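Local coordinates for protein nucleoporin NUP82 (Chaetomium thermophilum, PDB 5CWW) that is probably a structural component of the nuclear pore complex, represented here by the N-terminal beta-propeller domain of the longer protein, at residues A101-I109 / H147-P158; R262-M270 / P295-I306. All blocks are in the same frame, centred on the assembly; numbering follows the deposited sequence.

Contact 1 of 2, residues A101-I109 / H147-P158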
loop_
_atom_site.group_PDB
_atom_site.type_symbol
_atom_site.label_atom_id
_atom_site.label_comp_id
_atom_site.label_asym_id
_atom_site.label_seq_id
_atom_site.Cartn_x
_atom_site.Cartn_y
_atom_site.Cartn_z
ATOM N N ALA B 101 11.940 -35.017 -7.934
ATOM C CA ALA B 101 11.522 -36.100 -7.050
ATOM C C ALA B 101 12.697 -37.006 -6.694
ATOM O O ALA B 101 12.652 -37.731 -5.699
ATOM C CB ALA B 101 10.410 -36.910 -7.698
ATOM N N ALA B 102 13.748 -36.962 -7.509
ATOM C CA ALA B 102 14.948 -37.754 -7.260
ATOM C C ALA B 102 15.889 -37.050 -6.285
ATOM O O ALA B 102 16.779 -37.678 -5.711
ATOM C CB ALA B 102 15.668 -38.044 -8.568
ATOM N N THR B 103 15.685 -35.747 -6.102
ATOM C CA THR B 103 16.526 -34.951 -5.214
ATOM C C THR B 103 15.808 -34.685 -3.896
ATOM O O THR B 103 14.716 -34.113 -3.876
ATOM C CB THR B 103 16.914 -33.606 -5.861
ATOM O OG1 THR B 103 17.420 -33.836 -7.182
ATOM C CG2 THR B 103 17.972 -32.893 -5.033
ATOM N N ALA B 104 16.429 -35.098 -2.798
ATOM C CA ALA B 104 15.858 -34.900 -1.473
ATOM C C ALA B 104 15.852 -33.422 -1.096
ATOM O O ALA B 104 16.844 -32.720 -1.290
ATOM C CB ALA B 104 16.629 -35.706 -0.439
ATOM N N GLY B 105 14.727 -32.956 -0.563
ATOM C CA GLY B 105 14.609 -31.581 -0.115
ATOM C C GLY B 105 14.501 -30.579 -1.249
ATOM O O GLY B 105 14.748 -29.388 -1.054
ATOM N N TYR B 106 14.140 -31.058 -2.436
ATOM C CA TYR B 106 13.992 -30.194 -3.602
ATOM C C TYR B 106 12.844 -30.658 -4.489
ATOM O O TYR B 106 12.748 -31.834 -4.830
ATOM C CB TYR B 106 15.289 -30.150 -4.412
ATOM C CG TYR B 106 15.165 -29.366 -5.700
ATOM C CD1 TYR B 106 15.015 -27.985 -5.681
ATOM C CD2 TYR B 106 15.194 -30.005 -6.933
ATOM C CE1 TYR B 106 14.897 -27.262 -6.855
ATOM C CE2 TYR B 106 15.078 -29.290 -8.113
ATOM C CZ TYR B 106 14.930 -27.919 -8.067
ATOM O OH TYR B 106 14.815 -27.201 -9.236
ATOM N N ARG B 107 11.977 -29.721 -4.857
ATOM C CA ARG B 107 10.839 -30.012 -5.721
ATOM C C ARG B 107 10.535 -28.818 -6.616
ATOM O O ARG B 107 10.781 -27.673 -6.236
ATOM C CB ARG B 107 9.605 -30.369 -4.890
ATOM C CG ARG B 107 9.480 -31.845 -4.540
ATOM C CD ARG B 107 9.118 -32.682 -5.758
ATOM N NE ARG B 107 8.328 -33.856 -5.396
ATOM C CZ ARG B 107 7.682 -34.624 -6.267
ATOM N NH1 ARG B 107 7.726 -34.350 -7.565
ATOM N NH2 ARG B 107 6.988 -35.669 -5.840
ATOM N N ILE B 108 10.001 -29.093 -7.803
ATOM C CA ILE B 108 9.608 -28.040 -8.731
ATOM C C ILE B 108 8.100 -27.827 -8.634
ATOM O O ILE B 108 7.338 -28.789 -8.527
ATOM C CB ILE B 108 10.011 -28.380 -10.194
ATOM C CG1 ILE B 108 10.446 -27.117 -10.938
ATOM C CG2 ILE B 108 8.892 -29.105 -10.948
ATOM C CD1 ILE B 108 11.834 -26.658 -10.569
ATOM N N ILE B 109 7.681 -26.564 -8.659
ATOM C CA ILE B 109 6.264 -26.215 -8.674
ATOM C C ILE B 109 5.936 -25.458 -9.953
ATOM O O ILE B 109 6.164 -24.249 -10.044
ATOM C CB ILE B 109 5.854 -25.341 -7.467
ATOM C CG1 ILE B 109 6.458 -25.868 -6.161
ATOM C CG2 ILE B 109 4.333 -25.247 -7.374
ATOM C CD1 ILE B 109 5.967 -27.228 -5.762
ATOM N N HIS B 147 6.270 -34.185 0.622
ATOM C CA HIS B 147 6.564 -34.283 -0.805
ATOM C C HIS B 147 8.018 -33.938 -1.132
ATOM O O HIS B 147 8.458 -34.110 -2.269
ATOM C CB HIS B 147 5.629 -33.373 -1.606
ATOM C CG HIS B 147 4.210 -33.848 -1.649
ATOM N ND1 HIS B 147 3.764 -34.772 -2.569
ATOM C CD2 HIS B 147 3.134 -33.519 -0.897
ATOM C CE1 HIS B 147 2.476 -34.998 -2.376
ATOM N NE2 HIS B 147 2.070 -34.248 -1.367
ATOM N N LEU B 148 8.759 -33.451 -0.141
ATOM C CA LEU B 148 10.169 -33.123 -0.332
ATOM C C LEU B 148 11.069 -34.353 -0.192
ATOM O O LEU B 148 12.232 -34.325 -0.597
ATOM C CB LEU B 148 10.603 -32.041 0.660
ATOM C CG LEU B 148 10.113 -30.622 0.356
ATOM C CD1 LEU B 148 10.395 -29.693 1.527
ATOM C CD2 LEU B 148 10.760 -30.084 -0.913
ATOM N N HIS B 149 10.536 -35.425 0.388
ATOM C CA HIS B 149 11.286 -36.673 0.510
ATOM C C HIS B 149 11.227 -37.472 -0.789
ATOM O O HIS B 149 10.243 -37.404 -1.527
ATOM C CB HIS B 149 10.745 -37.520 1.664
ATOM C CG HIS B 149 10.753 -36.816 2.986
ATOM N ND1 HIS B 149 11.905 -36.331 3.565
ATOM C CD2 HIS B 149 9.747 -36.521 3.846
ATOM C CE1 HIS B 149 11.610 -35.763 4.721
ATOM N NE2 HIS B 149 10.308 -35.866 4.915
ATOM N N ILE B 150 12.286 -38.229 -1.065
ATOM C CA ILE B 150 12.338 -39.073 -2.254
ATOM C C ILE B 150 11.371 -40.245 -2.109
ATOM O O ILE B 150 10.879 -40.784 -3.101
ATOM C CB ILE B 150 13.766 -39.611 -2.507
ATOM C CG1 ILE B 150 14.768 -38.453 -2.580
ATOM C CG2 ILE B 150 13.816 -40.428 -3.797
ATOM C CD1 ILE B 150 16.222 -38.892 -2.596
ATOM N N GLN B 151 11.098 -40.628 -0.866
ATOM C CA GLN B 151 10.217 -41.754 -0.580
ATOM C C GLN B 151 8.797 -41.500 -1.075
ATOM O O GLN B 151 8.059 -42.439 -1.371
ATOM C CB GLN B 151 10.198 -42.050 0.921
ATOM C CG GLN B 151 11.559 -42.400 1.502
ATOM C CD GLN B 151 11.505 -42.662 2.995
ATOM O OE1 GLN B 151 10.456 -42.523 3.624
ATOM N NE2 GLN B 151 12.640 -43.046 3.569
ATOM N N ASP B 152 8.416 -40.227 -1.159
ATOM C CA ASP B 152 7.076 -39.864 -1.602
ATOM C C ASP B 152 6.880 -40.234 -3.069
ATOM O O ASP B 152 7.571 -39.721 -3.949
ATOM C CB ASP B 152 6.830 -38.368 -1.390
ATOM C CG ASP B 152 5.359 -37.994 -1.490
ATOM O OD1 ASP B 152 4.675 -38.479 -2.415
ATOM O OD2 ASP B 152 4.885 -37.213 -0.637
ATOM N N THR B 153 5.928 -41.131 -3.315
ATOM C CA THR B 153 5.623 -41.609 -4.659
ATOM C C THR B 153 4.300 -41.028 -5.155
ATOM O O THR B 153 4.050 -40.969 -6.359
ATOM C CB THR B 153 5.550 -43.150 -4.700
ATOM O OG1 THR B 153 6.705 -43.702 -4.054
ATOM C CG2 THR B 153 5.484 -43.660 -6.136
ATOM N N THR B 154 3.460 -40.595 -4.217
ATOM C CA THR B 154 2.140 -40.057 -4.538
ATOM C C THR B 154 2.227 -38.897 -5.530
ATOM O O THR B 154 3.246 -38.211 -5.595
ATOM C CB THR B 154 1.412 -39.574 -3.266
ATOM O OG1 THR B 154 2.189 -38.557 -2.622
ATOM C CG2 THR B 154 1.195 -40.730 -2.303
ATOM N N PRO B 155 1.156 -38.679 -6.314
ATOM C CA PRO B 155 1.177 -37.607 -7.317
ATOM C C PRO B 155 1.332 -36.222 -6.698
ATOM O O PRO B 155 0.761 -35.945 -5.643
ATOM C CB PRO B 155 -0.183 -37.747 -8.010
ATOM C CG PRO B 155 -1.045 -38.453 -7.026
ATOM C CD PRO B 155 -0.136 -39.387 -6.296
ATOM N N PHE B 156 2.102 -35.368 -7.366
ATOM C CA PHE B 156 2.429 -34.044 -6.852
ATOM C C PHE B 156 1.874 -32.951 -7.758
ATOM O O PHE B 156 2.473 -32.618 -8.781
ATOM C CB PHE B 156 3.945 -33.900 -6.712
ATOM C CG PHE B 156 4.376 -32.611 -6.078
ATOM C CD1 PHE B 156 4.054 -32.329 -4.762
ATOM C CD2 PHE B 156 5.113 -31.685 -6.796
ATOM C CE1 PHE B 156 4.450 -31.144 -4.175
ATOM C CE2 PHE B 156 5.513 -30.500 -6.215
ATOM C CZ PHE B 156 5.182 -30.229 -4.902
ATOM N N LYS B 157 0.724 -32.403 -7.375
ATOM C CA LYS B 157 0.051 -31.370 -8.157
ATOM C C LYS B 157 -0.591 -30.321 -7.247
ATOM O O LYS B 157 -1.801 -30.344 -7.021
ATOM C CB LYS B 157 -1.001 -31.992 -9.084
ATOM C CG LYS B 157 -1.957 -32.978 -8.416
ATOM C CD LYS B 157 -2.822 -33.700 -9.443
ATOM C CE LYS B 157 -2.046 -34.787 -10.174
ATOM N NZ LYS B 157 -2.899 -35.526 -11.148
ATOM N N PRO B 158 0.228 -29.395 -6.714
ATOM C CA PRO B 158 -0.268 -28.329 -5.836
ATOM C C PRO B 158 -1.363 -27.491 -6.488
ATOM O O PRO B 158 -1.200 -27.030 -7.618
ATOM C CB PRO B 158 0.982 -27.484 -5.569
ATOM C CG PRO B 158 2.121 -28.415 -5.781
ATOM C CD PRO B 158 1.690 -29.331 -6.883
HETATM O O HOH W 1 5.217 -37.270 -7.716
#

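Contact 2 of 2, residues R262-M270 / P295-I306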
loop_
_atom_site.group_PDB
_atom_site.type_symbol
_atom_site.label_atom_id
_atom_site.label_comp_id
_atom_site.label_asym_id
_atom_site.label_seq_id
_atom_site.Cartn_x
_atom_site.Cartn_y
_atom_site.Cartn_z
ATOM N N ARG B 262 2.577 -7.300 12.907
ATOM C CA ARG B 262 1.572 -7.717 13.878
ATOM C C ARG B 262 2.156 -7.654 15.283
ATOM O O ARG B 262 3.241 -7.108 15.488
ATOM C CB ARG B 262 1.053 -9.127 13.584
ATOM C CG ARG B 262 -0.414 -9.324 13.973
ATOM C CD ARG B 262 -0.746 -10.775 14.289
ATOM N NE ARG B 262 -2.130 -10.931 14.730
ATOM C CZ ARG B 262 -2.699 -12.095 15.036
ATOM N NH1 ARG B 262 -2.005 -13.222 14.952
ATOM N NH2 ARG B 262 -3.966 -12.132 15.426
ATOM N N ASP B 263 1.432 -8.215 16.245
ATOM C CA ASP B 263 1.704 -7.980 17.657
ATOM C C ASP B 263 1.615 -6.480 17.957
ATOM O O ASP B 263 2.165 -6.005 18.949
ATOM C CB ASP B 263 3.079 -8.527 18.051
ATOM C CG ASP B 263 3.308 -9.941 17.552
ATOM O OD1 ASP B 263 2.315 -10.652 17.289
ATOM O OD2 ASP B 263 4.484 -10.342 17.417
ATOM N N SER B 264 0.913 -5.744 17.095
ATOM C CA SER B 264 0.728 -4.309 17.276
ATOM C C SER B 264 -0.566 -4.049 18.023
ATOM O O SER B 264 -1.519 -4.816 17.913
ATOM C CB SER B 264 0.714 -3.582 15.930
ATOM O OG SER B 264 1.947 -3.734 15.254
ATOM N N GLY B 265 -0.592 -2.960 18.782
ATOM C CA GLY B 265 -1.749 -2.612 19.584
ATOM C C GLY B 265 -2.532 -1.471 18.976
ATOM O O GLY B 265 -2.230 -1.009 17.872
ATOM N N GLY B 266 -3.544 -1.017 19.704
ATOM C CA GLY B 266 -4.388 0.067 19.246
ATOM C C GLY B 266 -5.009 -0.215 17.896
ATOM O O GLY B 266 -5.398 -1.344 17.596
ATOM N N TRP B 267 -5.093 0.824 17.076
ATOM C CA TRP B 267 -5.727 0.726 15.771
ATOM C C TRP B 267 -4.795 0.164 14.700
ATOM O O TRP B 267 -5.221 -0.068 13.569
ATOM C CB TRP B 267 -6.224 2.099 15.332
ATOM C CG TRP B 267 -7.276 2.678 16.222
ATOM C CD1 TRP B 267 -7.112 3.663 17.152
ATOM C CD2 TRP B 267 -8.660 2.312 16.264
ATOM N NE1 TRP B 267 -8.309 3.933 17.770
ATOM C CE2 TRP B 267 -9.274 3.116 17.243
ATOM C CE3 TRP B 267 -9.437 1.380 15.570
ATOM C CZ2 TRP B 267 -10.631 3.017 17.545
ATOM C CZ3 TRP B 267 -10.784 1.282 15.872
ATOM C CH2 TRP B 267 -11.367 2.097 16.849
ATOM N N ALA B 268 -3.532 -0.044 15.059
ATOM C CA ALA B 268 -2.504 -0.438 14.096
ATOM C C ALA B 268 -2.882 -1.663 13.254
ATOM O O ALA B 268 -2.737 -1.641 12.033
ATOM C CB ALA B 268 -1.186 -0.693 14.821
ATOM N N PRO B 269 -3.382 -2.734 13.891
ATOM C CA PRO B 269 -3.657 -3.914 13.059
ATOM C C PRO B 269 -4.904 -3.788 12.176
ATOM O O PRO B 269 -5.191 -4.722 11.430
ATOM C CB PRO B 269 -3.826 -5.043 14.084
ATOM C CG PRO B 269 -3.930 -4.394 15.438
ATOM C CD PRO B 269 -3.807 -2.912 15.288
ATOM N N MET B 270 -5.615 -2.664 12.250
ATOM C CA MET B 270 -6.732 -2.388 11.341
ATOM C C MET B 270 -6.415 -1.227 10.410
ATOM O O MET B 270 -7.314 -0.680 9.771
ATOM C CB MET B 270 -8.006 -2.047 12.112
ATOM C CG MET B 270 -8.356 -3.006 13.210
ATOM S SD MET B 270 -9.806 -2.439 14.108
ATOM C CE MET B 270 -9.717 -3.513 15.536
ATOM N N PRO B 295 -6.521 -10.582 18.762
ATOM C CA PRO B 295 -5.912 -11.206 19.939
ATOM C C PRO B 295 -6.634 -10.744 21.202
ATOM O O PRO B 295 -7.251 -9.680 21.176
ATOM C CB PRO B 295 -4.464 -10.715 19.895
ATOM C CG PRO B 295 -4.522 -9.434 19.142
ATOM C CD PRO B 295 -5.626 -9.595 18.133
ATOM N N PRO B 296 -6.562 -11.528 22.288
ATOM C CA PRO B 296 -7.371 -11.313 23.495
ATOM C C PRO B 296 -7.344 -9.881 24.032
ATOM O O PRO B 296 -8.300 -9.457 24.682
ATOM C CB PRO B 296 -6.739 -12.269 24.511
ATOM C CG PRO B 296 -6.103 -13.328 23.693
ATOM C CD PRO B 296 -5.623 -12.654 22.448
ATOM N N THR B 297 -6.268 -9.152 23.752
ATOM C CA THR B 297 -6.037 -7.852 24.369
ATOM C C THR B 297 -6.395 -6.658 23.481
ATOM O O THR B 297 -6.342 -5.514 23.935
ATOM C CB THR B 297 -4.558 -7.710 24.788
ATOM O OG1 THR B 297 -4.358 -6.447 25.434
ATOM C CG2 THR B 297 -3.635 -7.819 23.577
ATOM N N LEU B 298 -6.758 -6.909 22.228
ATOM C CA LEU B 298 -7.000 -5.815 21.286
ATOM C C LEU B 298 -8.282 -5.050 21.612
ATOM O O LEU B 298 -8.256 -3.833 21.793
ATOM C CB LEU B 298 -7.063 -6.343 19.849
ATOM C CG LEU B 298 -7.091 -5.262 18.763
ATOM C CD1 LEU B 298 -5.782 -4.480 18.738
ATOM C CD2 LEU B 298 -7.373 -5.863 17.397
ATOM N N ILE B 299 -9.401 -5.765 21.684
ATOM C CA ILE B 299 -10.703 -5.139 21.914
ATOM C C ILE B 299 -10.773 -4.374 23.239
ATOM O O ILE B 299 -11.240 -3.236 23.261
ATOM C CB ILE B 299 -11.838 -6.189 21.863
ATOM C CG1 ILE B 299 -11.994 -6.700 20.427
ATOM C CG2 ILE B 299 -13.164 -5.594 22.347
ATOM C CD1 ILE B 299 -13.029 -7.795 20.243
ATOM N N PRO B 300 -10.323 -4.986 24.350
ATOM C CA PRO B 300 -10.385 -4.233 25.609
ATOM C C PRO B 300 -9.514 -2.976 25.610
ATOM O O PRO B 300 -9.901 -1.976 26.216
ATOM C CB PRO B 300 -9.892 -5.243 26.653
ATOM C CG PRO B 300 -9.185 -6.297 25.885
ATOM C CD PRO B 300 -9.873 -6.371 24.564
ATOM N N SER B 301 -8.363 -3.020 24.946
ATOM C CA SER B 301 -7.492 -1.852 24.883
ATOM C C SER B 301 -8.138 -0.743 24.054
ATOM O O SER B 301 -8.052 0.432 24.407
ATOM C CB SER B 301 -6.125 -2.221 24.299
ATOM O OG SER B 301 -6.192 -2.389 22.895
ATOM N N LEU B 302 -8.792 -1.117 22.958
ATOM C CA LEU B 302 -9.486 -0.142 22.120
ATOM C C LEU B 302 -10.673 0.486 22.842
ATOM O O LEU B 302 -10.893 1.692 22.742
ATOM C CB LEU B 302 -9.959 -0.786 20.815
ATOM C CG LEU B 302 -8.874 -1.078 19.776
ATOM C CD1 LEU B 302 -9.449 -1.892 18.626
ATOM C CD2 LEU B 302 -8.256 0.214 19.257
ATOM N N SER B 303 -11.440 -0.330 23.559
ATOM C CA SER B 303 -12.577 0.173 24.323
ATOM C C SER B 303 -12.135 1.292 25.258
ATOM O O SER B 303 -12.739 2.363 25.288
ATOM C CB SER B 303 -13.238 -0.951 25.121
ATOM O OG SER B 303 -13.713 -1.974 24.264
ATOM N N ALA B 304 -11.068 1.040 26.011
ATOM C CA ALA B 304 -10.537 2.026 26.944
ATOM C C ALA B 304 -10.112 3.287 26.199
ATOM O O ALA B 304 -10.376 4.405 26.644
ATOM C CB ALA B 304 -9.368 1.445 27.717
ATOM N N SER B 305 -9.451 3.094 25.063
ATOM C CA SER B 305 -8.993 4.204 24.237
ATOM C C SER B 305 -10.166 5.040 23.736
ATOM O O SER B 305 -10.101 6.269 23.721
ATOM C CB SER B 305 -8.177 3.683 23.054
ATOM O OG SER B 305 -7.711 4.748 22.247
ATOM N N ILE B 306 -11.238 4.368 23.326
ATOM C CA ILE B 306 -12.419 5.053 22.814
ATOM C C ILE B 306 -13.135 5.790 23.940
ATOM O O ILE B 306 -13.464 6.968 23.803
ATOM C CB ILE B 306 -13.392 4.071 22.128
ATOM C CG1 ILE B 306 -12.751 3.506 20.858
ATOM C CG2 ILE B 306 -14.705 4.766 21.762
ATOM C CD1 ILE B 306 -13.502 2.343 20.251
HETATM O O HOH W 2 -3.517 -2.447 22.096
#

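Contact 1 of 2, residues A101-I109 / H147-P158
Where the outermost strand of one beta-propeller blade faces a loop of the next, the guanidinium of Arg107 rests on Phe156 with one face and turns its NE edge to the carbonyl of His147. A bend in the arginine chain at chi2 (-71°) swings NE round to the carbonyl, and NE donates to His147 O at 3.1 Å in a nearly straight bond (164°) lying in the guanidinium plane. The guanidinium itself lies almost flat on the Phe156 ring, planes 24° apart, in an off-centre cation-pi stack with Arg107 CZ 4.4 Å from the ring centroid. Ala101 CB lies over the rim of the other guanidinium face. A water fixes the outer end: Arg107 NH2 donates to it at 3.0 Å, and it donates in turn to Thr154 O at 3.0 Å. Asp152 OD1, 5.0 Å from Arg107 NH2, may favour the positive charge without touching it.

Strand 106-110 closes a four-stranded antiparallel blade, bonding to strand 63-68, whose Trp66 also touches Arg107; the loop leads from strand 137-141 to strand 160-162, the last two strands of the following blade. At one end of the contact, a type II turn from Thr103 to Tyr106 places Gly105, with positive phi, so that its N donates to Leu148 O at 2.8 Å. Ile150 lies alongside this turn, its CD1 3.4 Å from Ala102 O and also against Ala104 CB. At the other end Ile109 crosses Phe156 at about a right angle, CD1 meeting the ring edge, while Pro158 CD sits 4.0 Å above the plane of the Phe156 ring, on the face turned from Arg107.

Contact 2 of 2, residues R262-M270 / P295-I306
Leu302 sets CD2 squarely over the five-membered ring of Trp267, a CH-pi contact with CD2 3.7 Å from the ring centroid and 15° off its normal. Its other methyl, CD1, meets Met270 CE tip to tip at a tight 3.5 Å, and Leu298 CD2 reaches the same methionine methyl. The Leu298 side chain, with CG anti to the backbone N (chi1 -171°), presses CD1 against Gly266 O at 3.4 Å and against Pro269 CG. Further along the helix, Ile306 meets the benzo end of the indole. An alanine in place of Trp267 would probably leave Leu302 and Ile306 facing a gap.

The end at Arg262 is looser, its NH2 coming no nearer than 4.1 Å to Pro295 CD. Beside the turn, a water bridges the two segments, accepting from Gly266 N and donating to Ser301 OG, each at 2.8 Å. No direct hydrogen bond crosses the contact. Gly266, at a positive phi, helps form the type II' turn from Gly265 to Ala268, which sits between strands 254-258 and 272-276 of a propeller blade. The turn packs on the first turns of helix 298-315, while helix 321-338 adds Trp333 against both Trp267 and Met270.

The two contacts are independent pieces of the propeller, following one another along the chain, with centres 43 Å apart and nearest atoms about 25 Å apart. Contact 1 lies on the periphery, about 31 Å from the chain centre, and ties consecutive blades together; contact 2, about 18 Å from that centre and mostly buried, joins a loop between two strands of a single blade to an inserted helix. Their chemistry follows this placement. The partly exposed 101-109/147-158 pairing depends on direct backbone-acceptor bonds, a charged group on an aromatic ring and a water, whereas 262-270/295-306 relies on aliphatic and aromatic packing, its polar link made through water alone.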